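PDB 6COJ: probable CoA-transferase alpha subunit from Rhodococcus jostii, which probably acts on coenzyme A thioesters as one subunit of a CoA-transferase family enzyme, and is held here with a spirolactone CoA thioester. Local coordinates for residues T63-G68 with K83-F88; G33-I38 with N176-L181; V112-A117 with R145-D150. The protein carries 1 engineered substitution. All blocks are in the same frame, centred on the assembly; numbering follows the deposited sequence.

Contact 1 (T63-G68 with K83-F88); sequences TVVTYG and KAYYGF. With F8G (S-{(3R,5R,9R)-1-[(2R,3S,4R,5R)-5-(6-amino-9H-purin-9-yl)-4-hydroxy-3-(phosphonooxy)tetrahydrofuran-2-yl]-3,5,9-trihydroxy-8,8-dimethyl-3,5-dioxido-10,14-dioxo-2,4,6-trioxa-11,15-diaza-3lambda~5~,5lambda~5~-diphosphaheptadecan-17-yl} (5R,10R)-7-hydroxy-10-methyl-2-oxo-1-oxaspiro[4.5]dec-6-ene-6-carbothioate (non-preferred name)), chain E.
Val64 is held at both ends by strand 83-86. Its N gives a bond to Lys83 O (2.9 Å), and its O receives Tyr85 N (2.8 Å). Tyr85 O then takes Thr66 N, which completes a regular parallel ladder. The chains turn corners at Thr66-Tyr67 and at Gly87, yet Gly68 N still reaches Phe88 O at 2.9 Å.

Polar side-chain bonds lie at the two ends. Lys83 runs out extended, and its NZ bonds Tyr85 OH. Glu151 takes both of these polar ends, by a salt bridge to Lys83 and a hydrogen bond to Tyr85. Tyr67 turns its hydroxyl to Ala117 O.

The closer apolar contacts of the strands lie on the face of Thr63, Lys83, Val65 and Tyr85. Thr63 has OG1 beside its backbone N (chi1 -66°), which leaves CG2 anti to that N. This methyl meets the edge of the Tyr85 ring at CE1 (3.5 Å). Val65 CG2 rests on Tyr85 CB.

The aromatic contact lies past the corner. The Tyr67 and Phe88 rings are tilted by 25° and offset, with little overlap and centroids 5.6 Å from each other. Their nearest atoms are Tyr67 CD1 and Phe88 CE2, at 3.4 Å. Phe88 has CG between its backbone N and carbonyl carbon (chi1 62°), which folds one ring face over Gly68 N. Trp41 meets both rings.

The ligand's lactone carbonyl oxygen OAN comes obliquely to Phe88 CD2, at 3.2 Å. Backbone bonds thus join the strands and Glu151 holds the polar ends of Lys83 and Tyr85; toward the ligand the Phe88 side chain presents only ring carbon.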
# COMPACT_ATOMS: atom_id res chain seq x y z
N THR A 63 -25.20 7.49 4.40
CA THR A 63 -24.52 6.21 4.56
C THR A 63 -23.08 6.56 4.89
O THR A 63 -22.42 7.25 4.12
CB THR A 63 -24.62 5.40 3.27
OG1 THR A 63 -25.99 5.04 3.04
CG2 THR A 63 -23.80 4.12 3.36
N VAL A 64 -22.61 6.13 6.06
CA VAL A 64 -21.30 6.54 6.57
C VAL A 64 -20.35 5.36 6.53
O VAL A 64 -20.69 4.26 6.97
CB VAL A 64 -21.41 7.13 7.99
CG1 VAL A 64 -20.03 7.56 8.48
CG2 VAL A 64 -22.34 8.31 8.00
N VAL A 65 -19.14 5.60 6.01
CA VAL A 65 -18.06 4.61 5.99
C VAL A 65 -16.95 5.17 6.87
O VAL A 65 -16.44 6.26 6.59
CB VAL A 65 -17.54 4.38 4.56
CG1 VAL A 65 -16.40 3.37 4.57
CG2 VAL A 65 -18.66 3.89 3.65
N THR A 66 -16.58 4.44 7.92
CA THR A 66 -15.66 5.05 8.88
C THR A 66 -15.05 3.99 9.79
O THR A 66 -15.63 2.92 10.00
CB THR A 66 -16.39 6.10 9.73
OG1 THR A 66 -15.43 6.81 10.53
CG2 THR A 66 -17.44 5.45 10.63
N TYR A 67 -13.86 4.30 10.30
CA TYR A 67 -13.36 3.68 11.52
C TYR A 67 -13.91 4.53 12.65
O TYR A 67 -13.36 5.59 12.96
CB TYR A 67 -11.84 3.67 11.52
CG TYR A 67 -11.22 2.66 10.58
CD1 TYR A 67 -11.39 1.29 10.78
CD2 TYR A 67 -10.43 3.07 9.50
CE1 TYR A 67 -10.78 0.36 9.93
CE2 TYR A 67 -9.81 2.15 8.66
CZ TYR A 67 -10.00 0.80 8.88
OH TYR A 67 -9.36 -0.10 8.04
N GLY A 68 -15.02 4.09 13.23
CA GLY A 68 -15.90 5.01 13.94
C GLY A 68 -15.40 5.47 15.30
O GLY A 68 -14.76 4.74 16.06
N LYS A 83 -27.36 4.18 7.27
CA LYS A 83 -26.61 2.95 7.10
C LYS A 83 -25.16 3.26 7.42
O LYS A 83 -24.67 4.36 7.14
CB LYS A 83 -26.75 2.46 5.65
CG LYS A 83 -26.22 1.07 5.38
CD LYS A 83 -26.60 0.62 3.98
CE LYS A 83 -26.14 -0.81 3.70
NZ LYS A 83 -26.39 -1.24 2.29
N ALA A 84 -24.48 2.31 8.06
CA ALA A 84 -23.10 2.54 8.47
C ALA A 84 -22.25 1.33 8.14
O ALA A 84 -22.61 0.20 8.47
CB ALA A 84 -23.02 2.86 9.97
N TYR A 85 -21.11 1.59 7.48
CA TYR A 85 -20.08 0.61 7.19
C TYR A 85 -18.89 0.96 8.08
O TYR A 85 -18.34 2.05 7.95
CB TYR A 85 -19.64 0.73 5.73
CG TYR A 85 -20.67 0.32 4.70
CD1 TYR A 85 -21.75 1.13 4.39
CD2 TYR A 85 -20.55 -0.89 4.02
CE1 TYR A 85 -22.69 0.75 3.44
CE2 TYR A 85 -21.48 -1.27 3.06
CZ TYR A 85 -22.55 -0.45 2.78
OH TYR A 85 -23.49 -0.80 1.84
N TYR A 86 -18.47 0.03 8.95
CA TYR A 86 -17.41 0.38 9.90
C TYR A 86 -16.70 -0.89 10.36
O TYR A 86 -17.28 -1.97 10.36
CB TYR A 86 -17.97 1.13 11.13
CG TYR A 86 -19.08 0.36 11.83
CD1 TYR A 86 -20.40 0.50 11.44
CD2 TYR A 86 -18.78 -0.55 12.84
CE1 TYR A 86 -21.41 -0.23 12.06
CE2 TYR A 86 -19.78 -1.30 13.45
CZ TYR A 86 -21.08 -1.14 13.04
OH TYR A 86 -22.08 -1.86 13.65
N GLY A 87 -15.44 -0.71 10.77
CA GLY A 87 -14.66 -1.80 11.32
C GLY A 87 -14.78 -1.88 12.82
O GLY A 87 -14.54 -2.93 13.42
N PHE A 88 -15.15 -0.76 13.43
CA PHE A 88 -15.39 -0.68 14.87
C PHE A 88 -15.98 0.69 15.14
O PHE A 88 -16.00 1.56 14.26
CB PHE A 88 -14.09 -0.84 15.66
CG PHE A 88 -13.07 0.25 15.38
CD1 PHE A 88 -13.12 1.45 16.08
CD2 PHE A 88 -12.07 0.05 14.44
CE1 PHE A 88 -12.20 2.46 15.82
CE2 PHE A 88 -11.13 1.05 14.20
CZ PHE A 88 -11.20 2.25 14.88
C4 F8G E . -25.93 -7.58 28.78
C5 F8G E . -26.17 -8.86 28.10
C6 F8G E . -27.31 -8.96 27.16
C8 F8G E . -24.43 -9.02 29.43
N1 F8G E . -28.08 -7.87 26.95
N3 F8G E . -26.74 -6.52 28.53
C1' F8G E . -24.30 -6.68 30.40
C2 F8G E . -27.87 -6.57 27.61
C2' F8G E . -23.80 -7.11 31.76
C3' F8G E . -22.71 -6.09 32.01
C4' F8G E . -22.10 -5.90 30.65
C5' F8G E . -20.97 -6.90 30.46
CAA F8G E . -5.46 -6.08 14.52
CAB F8G E . -6.14 -6.14 15.86
CAC F8G E . -6.97 -5.18 16.32
CAD F8G E . -6.99 -3.80 15.68
CAE F8G E . -5.94 -3.68 14.58
CAF F8G E . -5.95 -4.90 13.69
CAG F8G E . -7.91 -5.47 17.41
CAI F8G E . -6.13 -2.44 13.72
CAK F8G E . -6.86 -2.62 16.67
CAL F8G E . -8.17 -1.82 16.67
CAM F8G E . -9.01 -2.59 15.68
CAQ F8G E . -9.32 -6.74 19.37
CAR F8G E . -8.83 -6.01 20.61
CAT F8G E . -10.23 -6.53 22.50
CAU F8G E . -11.22 -5.97 23.50
CAV F8G E . -12.04 -7.03 24.23
CAX F8G E . -12.49 -6.27 26.47
CAY F8G E . -13.47 -5.71 27.47
CAZ F8G E . -13.99 -6.78 28.43
CBA F8G E . -15.11 -6.19 29.27
CBM F8G E . -14.55 -7.95 27.63
CBN F8G E . -12.91 -7.27 29.38
N6 F8G E . -27.57 -10.12 26.51
N7 F8G E . -25.21 -9.70 28.55
N9 F8G E . -24.88 -7.76 29.57
NAS F8G E . -9.90 -5.70 21.52
NAW F8G E . -12.92 -6.42 25.22
O2' F8G E . -24.82 -7.05 32.76
O3' F8G E . -23.30 -4.83 32.33
O4' F8G E . -23.15 -6.19 29.72
O5' F8G E . -19.92 -6.57 31.37
OAH F8G E . -5.88 -7.12 16.53
OAJ F8G E . -8.70 -4.60 17.76
OAN F8G E . -10.17 -2.40 15.38
OAO F8G E . -8.27 -3.66 15.07
OBB F8G E . -16.08 -5.69 28.36
OBD F8G E . -18.41 -6.00 29.43
OBJ F8G E . -9.76 -7.66 22.59
OBK F8G E . -11.35 -6.57 26.78
OBL F8G E . -12.85 -4.65 28.22
OBO F8G E . -18.04 -4.26 27.71
OBP F8G E . -16.97 -3.87 29.94
OBQ F8G E . -17.42 -6.22 31.81
OBR F8G E . -18.22 -8.25 30.60
OCI F8G E . -23.90 -2.95 33.91
OCJ F8G E . -24.24 -5.31 34.58
OCK F8G E . -21.93 -4.38 34.39
PBC F8G E . -17.36 -4.89 28.90
PBE F8G E . -18.43 -6.78 30.84
PCH F8G E . -23.34 -4.35 33.85
SAP F8G E . -7.99 -6.94 18.23

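Contact 2 (G33-I38 with N176-L181); sequences GMTIGI and NLDAAL
Ile36 and Leu181 meet at the apolar centre, with Ile36 CG2 4.0 Å from Leu181 CG. Ala179 and Ile38 lie on the same face of the sheet, and Ile38 continues to Leu75 of helix 70-77. Leu177 packs on the other face. Its CD1 sits 3.8 Å from Gly37 CA, where a CB on Gly37 would collide with it. Its CD2 touches Thr35 CG2 at 3.9 Å, and the side chain also meets Leu124 of helix 117-128.

The backbone ladder runs between these two faces. Gly37 N bonds Ala179 O (2.9 Å), and Gly37 O receives Leu181 N (3.0 Å). Thr35 O takes Ala179 N at 3.2 Å. Asp178 N adds a weak, bent bond to the same oxygen.

Asp178 forms the polar edge, where the chain turns a corner. CG stands beside its own backbone N (chi1 -64°), which carries the carboxylate across to the start of strand 35-38. OD2 accepts Thr35 N at 2.8 Å in a nearly straight bond (171°), on its anti side and 17° out of the carboxylate plane. Met34 CG lies against Asp178 CB at 3.7 Å. An alanine here would keep that CB but would probably leave Thr35 N without its acceptor and the start of the strand less firmly tied.

The parallel sheet has the strand order 4-3-2-1-5-6-7, and this contact joins its first and fifth strands, 35-38 and 177-184. Between them the chain reverses its direction of travel across the sheet. Such a switch point is found in Rossmann-like alpha/beta folds.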
# COMPACT_ATOMS: atom_id res chain seq x y z
N GLY A 33 -28.61 11.66 1.59
CA GLY A 33 -28.55 10.41 0.87
C GLY A 33 -27.17 10.02 0.38
O GLY A 33 -27.02 8.92 -0.17
N MET A 34 -26.16 10.87 0.58
CA MET A 34 -24.82 10.54 0.11
C MET A 34 -24.21 9.44 0.95
O MET A 34 -24.54 9.24 2.12
CB MET A 34 -23.91 11.76 0.20
CG MET A 34 -23.96 12.63 -1.02
SD MET A 34 -22.77 13.96 -0.83
CE MET A 34 -22.91 14.76 -2.43
N THR A 35 -23.29 8.71 0.32
CA THR A 35 -22.35 7.86 1.03
C THR A 35 -21.10 8.70 1.31
O THR A 35 -20.46 9.20 0.37
CB THR A 35 -22.02 6.63 0.19
OG1 THR A 35 -23.20 5.84 0.03
CG2 THR A 35 -20.96 5.79 0.87
N ILE A 36 -20.77 8.88 2.58
CA ILE A 36 -19.67 9.74 2.99
C ILE A 36 -18.68 8.93 3.82
O ILE A 36 -19.07 8.26 4.78
CB ILE A 36 -20.17 10.96 3.79
CG1 ILE A 36 -21.16 11.75 2.94
CG2 ILE A 36 -18.99 11.84 4.23
CD1 ILE A 36 -21.64 13.04 3.60
N GLY A 37 -17.40 9.00 3.44
CA GLY A 37 -16.35 8.40 4.24
C GLY A 37 -15.77 9.47 5.15
O GLY A 37 -15.57 10.61 4.75
N ILE A 38 -15.51 9.09 6.40
CA ILE A 38 -14.94 10.01 7.38
C ILE A 38 -13.59 9.46 7.83
O ILE A 38 -13.50 8.30 8.26
CB ILE A 38 -15.88 10.24 8.57
CG1 ILE A 38 -17.24 10.71 8.07
CG2 ILE A 38 -15.26 11.25 9.52
CD1 ILE A 38 -18.25 10.93 9.16
N ASN A 176 -16.99 2.64 -2.62
CA ASN A 176 -17.05 3.90 -3.35
C ASN A 176 -17.82 4.93 -2.55
O ASN A 176 -18.87 4.63 -1.98
CB ASN A 176 -17.73 3.68 -4.70
CG ASN A 176 -17.11 2.55 -5.48
OD1 ASN A 176 -16.02 2.69 -6.02
ND2 ASN A 176 -17.80 1.41 -5.53
N LEU A 177 -17.32 6.15 -2.52
CA LEU A 177 -17.90 7.21 -1.70
C LEU A 177 -18.33 8.39 -2.56
O LEU A 177 -17.62 8.79 -3.49
CB LEU A 177 -16.86 7.72 -0.70
CG LEU A 177 -16.08 6.65 0.08
CD1 LEU A 177 -14.94 7.29 0.87
CD2 LEU A 177 -17.02 5.88 1.00
N ASP A 178 -19.48 8.98 -2.22
CA ASP A 178 -19.83 10.25 -2.84
C ASP A 178 -18.91 11.35 -2.34
O ASP A 178 -18.55 12.25 -3.10
CB ASP A 178 -21.29 10.59 -2.56
CG ASP A 178 -22.24 9.60 -3.18
OD1 ASP A 178 -22.10 9.31 -4.39
OD2 ASP A 178 -23.10 9.07 -2.45
N ALA A 179 -18.53 11.30 -1.07
CA ALA A 179 -17.69 12.34 -0.50
C ALA A 179 -16.80 11.76 0.58
O ALA A 179 -17.10 10.72 1.18
CB ALA A 179 -18.53 13.50 0.06
N ALA A 180 -15.67 12.43 0.81
CA ALA A 180 -14.79 12.12 1.93
C ALA A 180 -14.53 13.40 2.71
O ALA A 180 -14.37 14.48 2.13
CB ALA A 180 -13.44 11.56 1.46
N LEU A 181 -14.51 13.27 4.04
CA LEU A 181 -14.17 14.35 4.96
C LEU A 181 -12.97 13.88 5.77
O LEU A 181 -13.04 12.85 6.45
CB LEU A 181 -15.34 14.65 5.91
CG LEU A 181 -16.70 14.90 5.26
CD1 LEU A 181 -17.77 15.03 6.35
CD2 LEU A 181 -16.67 16.15 4.40

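Contact 3 (V112-A117 with R145-D150); sequences VREMDA and RRFWGD. Engineered in segment 112-117: Ala117 (natural residue Glu).
Phe147, on helix 144-148, lays one ring face on Glu114. Glu114 CB stands 3.7 Å from the ring centroid, almost on the normal. With CG anti to the backbone N (chi1 -177°), the extended Glu114 chain runs along the ring and brings OE2 to Phe147 CE2 at 3.5 Å. Tyr86 OH bonds Glu114 OE1, and a polar side chain of another protein chain bonds OE2. Val112 CG2 touches Phe147 CD1 at 3.7 Å. The helix thus packs on strand 111-114, the outermost strand of the parallel sheet in this chain. That strand leads to Asp116, the N-cap of helix 117-128, and to Ala117, an engineered residue (natural Glu) in the ligand pocket.

Trp148 follows and gives the one hydrogen bond between the segments. NE1 reaches Glu114 O at 3.0 Å. The bond is bent (139°), and NE1 stands above the carbonyl plane, although the oxygen lies close to the plane of the indole. Arg113 CB makes a CH-pi contact over the five-membered ring of Trp148. Arg113 NE makes a salt bridge with Glu151. Met115 SD lies at the edge of the Trp148 six-membered ring, 5.4 Å from its centroid, a Met-aromatic contact, and Met115 CE touches CZ2. At Gly149 the chain leaves the helix with positive phi, its N bonded to Arg145 O.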
# COMPACT_ATOMS: atom_id res chain seq x y z
N VAL A 112 -26.58 -1.72 9.66
CA VAL A 112 -25.12 -1.81 9.77
C VAL A 112 -24.55 -2.82 8.78
O VAL A 112 -25.11 -3.90 8.58
CB VAL A 112 -24.60 -2.04 11.20
CG1 VAL A 112 -25.08 -0.94 12.15
CG2 VAL A 112 -25.00 -3.41 11.72
N ARG A 113 -23.43 -2.43 8.17
CA ARG A 113 -22.57 -3.37 7.47
C ARG A 113 -21.24 -3.40 8.20
O ARG A 113 -20.19 -2.97 7.69
CB ARG A 113 -22.43 -3.00 5.99
CG ARG A 113 -23.75 -3.05 5.23
CD ARG A 113 -24.36 -4.47 5.18
NE ARG A 113 -25.63 -4.47 4.46
CZ ARG A 113 -26.81 -4.32 5.04
NH1 ARG A 113 -26.89 -4.19 6.36
NH2 ARG A 113 -27.91 -4.31 4.30
N GLU A 114 -21.30 -3.88 9.44
CA GLU A 114 -20.13 -4.05 10.28
C GLU A 114 -19.19 -5.05 9.63
O GLU A 114 -19.63 -6.03 9.01
CB GLU A 114 -20.61 -4.55 11.65
CG GLU A 114 -19.53 -4.71 12.69
CD GLU A 114 -20.10 -4.94 14.07
OE1 GLU A 114 -21.04 -4.23 14.45
OE2 GLU A 114 -19.61 -5.85 14.77
N MET A 115 -17.89 -4.80 9.74
CA MET A 115 -16.92 -5.65 9.05
C MET A 115 -15.62 -5.68 9.83
O MET A 115 -15.38 -4.84 10.70
CB MET A 115 -16.69 -5.15 7.62
CG MET A 115 -15.95 -3.82 7.55
SD MET A 115 -15.84 -3.17 5.86
CE MET A 115 -17.18 -1.97 5.88
N ASP A 116 -14.78 -6.66 9.51
CA ASP A 116 -13.44 -6.67 10.10
C ASP A 116 -12.71 -5.37 9.76
O ASP A 116 -12.88 -4.81 8.67
CB ASP A 116 -12.65 -7.87 9.59
CG ASP A 116 -11.21 -7.85 10.04
OD1 ASP A 116 -10.93 -8.31 11.17
OD2 ASP A 116 -10.37 -7.34 9.28
N ALA A 117 -11.90 -4.87 10.70
CA ALA A 117 -11.24 -3.59 10.47
C ALA A 117 -10.39 -3.60 9.20
O ALA A 117 -10.29 -2.58 8.51
CB ALA A 117 -10.42 -3.19 11.69
N ARG A 145 -20.40 -12.22 7.74
CA ARG A 145 -21.26 -12.74 6.67
C ARG A 145 -22.72 -12.41 6.92
O ARG A 145 -23.46 -12.08 5.99
CB ARG A 145 -21.09 -14.25 6.53
CG ARG A 145 -19.67 -14.71 6.24
CD ARG A 145 -19.11 -14.07 4.97
NE ARG A 145 -19.93 -14.30 3.78
CZ ARG A 145 -19.86 -15.38 3.02
NH1 ARG A 145 -19.03 -16.37 3.32
NH2 ARG A 145 -20.65 -15.49 1.95
N ARG A 146 -23.16 -12.55 8.16
CA ARG A 146 -24.57 -12.29 8.51
C ARG A 146 -24.92 -10.82 8.56
O ARG A 146 -26.01 -10.47 8.28
CB ARG A 146 -24.92 -12.92 9.82
CG ARG A 146 -24.87 -14.40 9.83
CD ARG A 146 -26.01 -15.00 10.64
NE ARG A 146 -26.16 -14.67 12.06
CZ ARG A 146 -27.20 -13.97 12.55
NH1 ARG A 146 -27.31 -13.79 13.84
NH2 ARG A 146 -28.12 -13.41 11.74
N PHE A 147 -23.99 -9.97 8.98
CA PHE A 147 -24.24 -8.54 8.92
C PHE A 147 -24.56 -8.10 7.49
O PHE A 147 -25.40 -7.21 7.28
CB PHE A 147 -23.02 -7.76 9.40
CG PHE A 147 -22.92 -7.61 10.90
CD1 PHE A 147 -23.88 -6.90 11.61
CD2 PHE A 147 -21.83 -8.14 11.58
CE1 PHE A 147 -23.77 -6.76 12.98
CE2 PHE A 147 -21.71 -8.00 12.95
CZ PHE A 147 -22.69 -7.30 13.66
N TRP A 148 -23.90 -8.70 6.50
CA TRP A 148 -24.01 -8.25 5.12
C TRP A 148 -24.97 -9.07 4.27
O TRP A 148 -25.48 -8.56 3.28
CB TRP A 148 -22.66 -8.33 4.43
CG TRP A 148 -21.64 -7.34 4.86
CD1 TRP A 148 -21.07 -7.23 6.10
CD2 TRP A 148 -21.03 -6.34 4.04
NE1 TRP A 148 -20.14 -6.22 6.09
CE2 TRP A 148 -20.10 -5.66 4.84
CE3 TRP A 148 -21.19 -5.96 2.70
CZ2 TRP A 148 -19.32 -4.61 4.34
CZ3 TRP A 148 -20.42 -4.91 2.21
CH2 TRP A 148 -19.50 -4.25 3.04
N GLY A 149 -25.20 -10.34 4.63
CA GLY A 149 -25.97 -11.20 3.74
C GLY A 149 -25.42 -11.21 2.33
O GLY A 149 -24.20 -11.26 2.11
N ASP A 150 -26.33 -11.12 1.35
CA ASP A 150 -25.94 -11.25 -0.05
C ASP A 150 -25.19 -10.03 -0.59
O ASP A 150 -24.73 -10.07 -1.73
CB ASP A 150 -27.16 -11.58 -0.93
CG ASP A 150 -26.76 -12.06 -2.32
OD1 ASP A 150 -25.90 -12.97 -2.42
OD2 ASP A 150 -27.30 -11.52 -3.31

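All three contacts reach the same parallel sheet. Contact 2 joins strands 35-38 and 177-184, contact 1 joins 62-65 and 81-86, and contact 3 sets helix 144-148 against strand 111-114 at the sheet's edge. Contacts 1 and 2 have centres about 10 Å apart, and Thr63 O bonds Ile36 N between them. Contacts 1 and 3 are about 11 Å apart between centres; contacts 2 and 3 are about 18 Å apart and do not touch. Along the chain, contact 1 comes first and contact 3 after it, both within the span bridged by contact 2. Phe88 and Ala117 both line the ligand pocket: the chain just past the C-terminal ends of neighbouring strands 81-86 and 111-114 contributes to that site.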